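Local coordinates for protein glutathione transferase (Leptospira interrogans serovar Lai, PDB 3UBK) that probably acts as a glutathione transferase, binding glutathione through its thioredoxin-like N-terminal domain, at residues K17-L20 / G21-K25; V201-D204 / K205-K209. One frame throughout, in Å; residues are numbered along the deposited sequence.

In the fold
Near the N terminus, helix 13-25 is the crossover of the beta-alpha-beta unit between strands 4-7 and 29-32. Interaction 1 (17-20 with 21-25) lies within it, between successive turns. Much later in the chain, helix 196-213 of the all-helical part carries interaction 2 (201-204 with 205-209). Each contact closes no more than a helical turn; they follow in series, neither nested nor crossed. Across space they meet: K19 NZ forms a 2.7 Å salt bridge with D204 OD2, and V201 CG2 packs on L20 and L23. The two helices thereby join the thioredoxin-like N-terminal part to the C-terminal helical bundle.

Interaction 1 (K17-L20 / G21-K25); sequences KVKL and GILEK
V18 and I22, one turn apart on helix 13-25, bring their ends together on the face turned to helix 64-74. This helix is the crossover of the beta-alpha-beta unit of the thioredoxin-like half of a glutathione transferase, between strands 4-7 and 29-32. The two side chains lie aslant to one another, and CG1 of V18 meets CD1 of I22 at 3.7 Å. Setting CG1 of V18 opposite the backbone N (chi1 169°) directs that methyl toward the C-terminal end of the helix, where I22 lies. CG1 of I22 comes back over the turn to 3.6 Å from V18 O, the acceptor for I22 N. Outside the pair, V18 touches S64 and I67, while I22 touches L71.

On another face, K19 and L23 meet less closely, with K19 CG 4.2 Å from L23 CD1. L23 owes its nearest approach to the backbone: its CG lies 3.2 Å from K19 O, which also accepts the L23 N-H. The lysine end goes elsewhere, to Q31 and D204. L20 and L23 both turn apolar branches to V201 of helix 196-213, and K17 runs out to E100 and to S64, a residue seen to bind glutathione.

E24 runs outward from the helix, and its bend at chi2 (71°) turns OE1 back toward the preceding turn. Its OE2 pairs with K195, while OE1 accepts from a water that links the carboxylate to that turn. L20 O is thus gripped twice, by E24 N at 3.0 Å and by that water, which donates to L20 O at 2.9 Å and to E24 OE1 at 2.8 Å.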
loop_
_atom_site.group_PDB
_atom_site.type_symbol
_atom_site.label_atom_id
_atom_site.label_comp_id
_atom_site.label_asym_id
_atom_site.label_seq_id
_atom_site.Cartn_x
_atom_site.Cartn_y
_atom_site.Cartn_z
ATOM N N LYS A 17 -1.265 -4.975 -13.170
ATOM C CA LYS A 17 -0.046 -4.918 -12.369
ATOM C C LYS A 17 0.480 -6.338 -12.057
ATOM O O LYS A 17 1.662 -6.636 -12.236
ATOM C CB LYS A 17 -0.326 -4.142 -11.074
ATOM C CG LYS A 17 0.762 -4.213 -9.995
ATOM C CD LYS A 17 0.176 -3.601 -8.707
ATOM C CE LYS A 17 1.094 -3.662 -7.515
ATOM N NZ LYS A 17 0.288 -3.312 -6.282
ATOM N N VAL A 18 -0.398 -7.209 -11.580
ATOM C CA VAL A 18 -0.012 -8.586 -11.238
ATOM C C VAL A 18 0.369 -9.389 -12.495
ATOM O O VAL A 18 1.369 -10.126 -12.528
ATOM C CB VAL A 18 -1.138 -9.317 -10.464
ATOM C CG1 VAL A 18 -0.835 -10.814 -10.348
ATOM C CG2 VAL A 18 -1.345 -8.691 -9.058
ATOM N N LYS A 19 -0.423 -9.219 -13.541
ATOM C CA LYS A 19 -0.216 -9.923 -14.804
ATOM C C LYS A 19 1.157 -9.616 -15.416
ATOM O O LYS A 19 1.829 -10.506 -15.958
ATOM C CB LYS A 19 -1.348 -9.509 -15.753
ATOM C CG LYS A 19 -1.704 -10.475 -16.828
ATOM C CD LYS A 19 -3.075 -10.112 -17.411
ATOM C CE LYS A 19 -3.168 -10.578 -18.845
ATOM N NZ LYS A 19 -4.505 -10.291 -19.450
ATOM N N LEU A 20 1.579 -8.352 -15.348
ATOM C CA LEU A 20 2.897 -7.969 -15.829
ATOM C C LEU A 20 4.025 -8.763 -15.148
ATOM O O LEU A 20 5.005 -9.188 -15.800
ATOM C CB LEU A 20 3.125 -6.462 -15.617
ATOM C CG LEU A 20 2.373 -5.503 -16.540
ATOM C CD1 LEU A 20 2.296 -4.063 -15.948
ATOM C CD2 LEU A 20 3.017 -5.500 -17.930
ATOM N N GLY A 21 3.901 -8.944 -13.836
ATOM C CA GLY A 21 4.905 -9.683 -13.065
ATOM C C GLY A 21 4.911 -11.158 -13.421
ATOM O O GLY A 21 5.969 -11.742 -13.611
ATOM N N ILE A 22 3.727 -11.758 -13.517
ATOM C CA ILE A 22 3.597 -13.169 -13.908
ATOM C C ILE A 22 4.200 -13.414 -15.298
ATOM O O ILE A 22 4.971 -14.359 -15.499
ATOM C CB ILE A 22 2.116 -13.616 -13.889
ATOM C CG1 ILE A 22 1.602 -13.744 -12.445
ATOM C CG2 ILE A 22 1.917 -14.960 -14.628
ATOM C CD1 ILE A 22 0.044 -13.873 -12.322
ATOM N N LEU A 23 3.842 -12.564 -16.257
ATOM C CA LEU A 23 4.314 -12.712 -17.635
ATOM C C LEU A 23 5.814 -12.541 -17.730
ATOM O O LEU A 23 6.484 -13.275 -18.456
ATOM C CB LEU A 23 3.635 -11.688 -18.551
ATOM C CG LEU A 23 2.164 -12.014 -18.816
ATOM C CD1 LEU A 23 1.482 -10.842 -19.543
ATOM C CD2 LEU A 23 2.071 -13.334 -19.617
ATOM N N GLU A 24 6.347 -11.565 -17.000
ATOM C CA GLU A 24 7.765 -11.267 -17.109
ATOM C C GLU A 24 8.656 -12.398 -16.580
ATOM O O GLU A 24 9.742 -12.637 -17.130
ATOM C CB GLU A 24 8.087 -9.940 -16.419
ATOM C CG GLU A 24 9.442 -9.385 -16.808
ATOM C CD GLU A 24 9.488 -8.869 -18.253
ATOM O OE1 GLU A 24 8.424 -8.682 -18.889
ATOM O OE2 GLU A 24 10.600 -8.626 -18.739
ATOM N N LYS A 25 8.192 -13.079 -15.527
ATOM C CA LYS A 25 8.855 -14.259 -14.986
ATOM C C LYS A 25 8.642 -15.496 -15.865
ATOM O O LYS A 25 9.342 -16.498 -15.719
ATOM C CB LYS A 25 8.347 -14.566 -13.566
ATOM C CG LYS A 25 8.909 -13.648 -12.479
ATOM C CD LYS A 25 8.455 -14.077 -11.098
ATOM C CE LYS A 25 8.979 -13.122 -10.025
ATOM N NZ LYS A 25 10.470 -13.295 -9.746
HETATM O O HOH W 1 5.709 -8.219 -18.419
#

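Interaction 2 (V201-D204 / K205-K209); sequences VEKD and KQILK
E202 and K205 run side by side and point the same way, joined at their ends by a salt bridge in which K205 NZ lies 2.9 Å from E202 OE2. The ammonium takes the syn lone pair of OE2, on the side of the other carboxylate oxygen. Bends at chi2 of E202 (-63°) and chi3 of K205 (62°) bring these ends together over a separation of three residues.

A second i to i+3 pair lies on the exposed face. K203 crosses Q206 aslant, and its NZ donates to the amide oxygen OE1 at 2.8 Å, tilted 25° from the carbonyl plane. The doubly bent lysine chain also lies nearly at right angles to I207, with K203 CD 3.8 Å from I207 CG1; its methylenes pack on the isoleucine while its ammonium bonds the amide.

Beneath these pairs the helix sets the spacing: Q206 N bonds E202 O, and I207 N bonds K203 O, both at 2.9 Å. Farther out, F159 and S163 of helix 153-169 and F189 of helix 185-193 lie against E202, and S163 and V164 touch K205. With K205 buried and E202 beside it, the carboxylate would probably offset the lysine charge where the helix meets its neighbours, whereas the K203-Q206 bond gives a surface lysine one neutral acceptor, without a counter-charge from its partner.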
loop_
_atom_site.group_PDB
_atom_site.type_symbol
_atom_site.label_atom_id
_atom_site.label_comp_id
_atom_site.label_asym_id
_atom_site.label_seq_id
_atom_site.Cartn_x
_atom_site.Cartn_y
_atom_site.Cartn_z
ATOM N N VAL A 201 -0.343 -7.588 -22.180
ATOM C CA VAL A 201 -1.240 -6.949 -21.214
ATOM C C VAL A 201 -2.088 -5.850 -21.886
ATOM O O VAL A 201 -3.311 -5.794 -21.699
ATOM C CB VAL A 201 -0.451 -6.389 -20.010
ATOM C CG1 VAL A 201 -1.302 -5.410 -19.215
ATOM C CG2 VAL A 201 0.035 -7.556 -19.126
ATOM N N GLU A 202 -1.439 -4.993 -22.664
ATOM C CA GLU A 202 -2.143 -3.958 -23.437
ATOM C C GLU A 202 -3.138 -4.572 -24.419
ATOM O O GLU A 202 -4.261 -4.082 -24.578
ATOM C CB GLU A 202 -1.146 -3.101 -24.214
ATOM C CG GLU A 202 -0.396 -2.121 -23.345
ATOM C CD GLU A 202 -1.327 -1.103 -22.714
ATOM O OE1 GLU A 202 -1.659 -0.097 -23.382
ATOM O OE2 GLU A 202 -1.728 -1.310 -21.551
ATOM N N LYS A 203 -2.719 -5.651 -25.077
ATOM C CA LYS A 203 -3.583 -6.331 -26.026
ATOM C C LYS A 203 -4.835 -6.934 -25.374
ATOM O O LYS A 203 -5.951 -6.742 -25.868
ATOM C CB LYS A 203 -2.797 -7.399 -26.784
ATOM C CG LYS A 203 -3.667 -8.350 -27.599
ATOM C CD LYS A 203 -4.508 -7.603 -28.615
ATOM C CE LYS A 203 -3.688 -6.611 -29.411
ATOM N NZ LYS A 203 -4.505 -5.984 -30.492
ATOM N N ASP A 204 -4.661 -7.674 -24.275
ATOM C CA ASP A 204 -5.812 -8.253 -23.575
ATOM C C ASP A 204 -6.774 -7.157 -23.088
ATOM O O ASP A 204 -7.997 -7.340 -23.085
ATOM C CB ASP A 204 -5.369 -9.116 -22.397
ATOM C CG ASP A 204 -4.883 -10.498 -22.830
ATOM O OD1 ASP A 204 -5.168 -10.919 -23.972
ATOM O OD2 ASP A 204 -4.214 -11.171 -22.020
ATOM N N LYS A 205 -6.211 -6.028 -22.678
ATOM C CA LYS A 205 -7.001 -4.898 -22.206
ATOM C C LYS A 205 -7.823 -4.360 -23.373
ATOM O O LYS A 205 -9.020 -4.120 -23.245
ATOM C CB LYS A 205 -6.085 -3.800 -21.652
ATOM C CG LYS A 205 -6.833 -2.565 -21.127
ATOM C CD LYS A 205 -5.982 -1.704 -20.173
ATOM C CE LYS A 205 -4.732 -1.139 -20.845
ATOM N NZ LYS A 205 -3.857 -0.330 -19.910
ATOM N N GLN A 206 -7.163 -4.201 -24.516
ATOM C CA GLN A 206 -7.803 -3.699 -25.727
ATOM C C GLN A 206 -8.923 -4.604 -26.235
ATOM O O GLN A 206 -10.004 -4.127 -26.594
ATOM C CB GLN A 206 -6.764 -3.502 -26.821
ATOM C CG GLN A 206 -7.213 -2.561 -27.923
ATOM C CD GLN A 206 -6.548 -2.876 -29.231
ATOM O OE1 GLN A 206 -6.353 -4.043 -29.563
ATOM N NE2 GLN A 206 -6.183 -1.843 -29.982
ATOM N N ILE A 207 -8.668 -5.909 -26.265
ATOM C CA ILE A 207 -9.658 -6.869 -26.723
ATOM C C ILE A 207 -10.953 -6.757 -25.924
ATOM O O ILE A 207 -12.051 -6.739 -26.492
ATOM C CB ILE A 207 -9.123 -8.319 -26.594
ATOM C CG1 ILE A 207 -8.033 -8.605 -27.634
ATOM C CG2 ILE A 207 -10.240 -9.325 -26.706
ATOM C CD1 ILE A 207 -7.252 -9.887 -27.324
ATOM N N LEU A 208 -10.837 -6.705 -24.597
ATOM C CA LEU A 208 -12.037 -6.672 -23.755
ATOM C C LEU A 208 -12.768 -5.330 -23.841
ATOM O O LEU A 208 -14.009 -5.284 -23.834
ATOM C CB LEU A 208 -11.707 -6.994 -22.293
ATOM C CG LEU A 208 -12.918 -7.019 -21.338
ATOM C CD1 LEU A 208 -13.923 -8.093 -21.733
ATOM C CD2 LEU A 208 -12.465 -7.256 -19.896
ATOM N N LYS A 209 -11.999 -4.250 -23.907
ATOM C CA LYS A 209 -12.567 -2.905 -24.029
ATOM C C LYS A 209 -13.448 -2.833 -25.270
ATOM O O LYS A 209 -14.610 -2.434 -25.192
ATOM C CB LYS A 209 -11.465 -1.843 -24.110
ATOM C CG LYS A 209 -10.719 -1.593 -22.802
ATOM C CD LYS A 209 -11.288 -0.414 -22.040
ATOM C CE LYS A 209 -10.821 0.909 -22.632
ATOM N NZ LYS A 209 -9.359 1.120 -22.441
#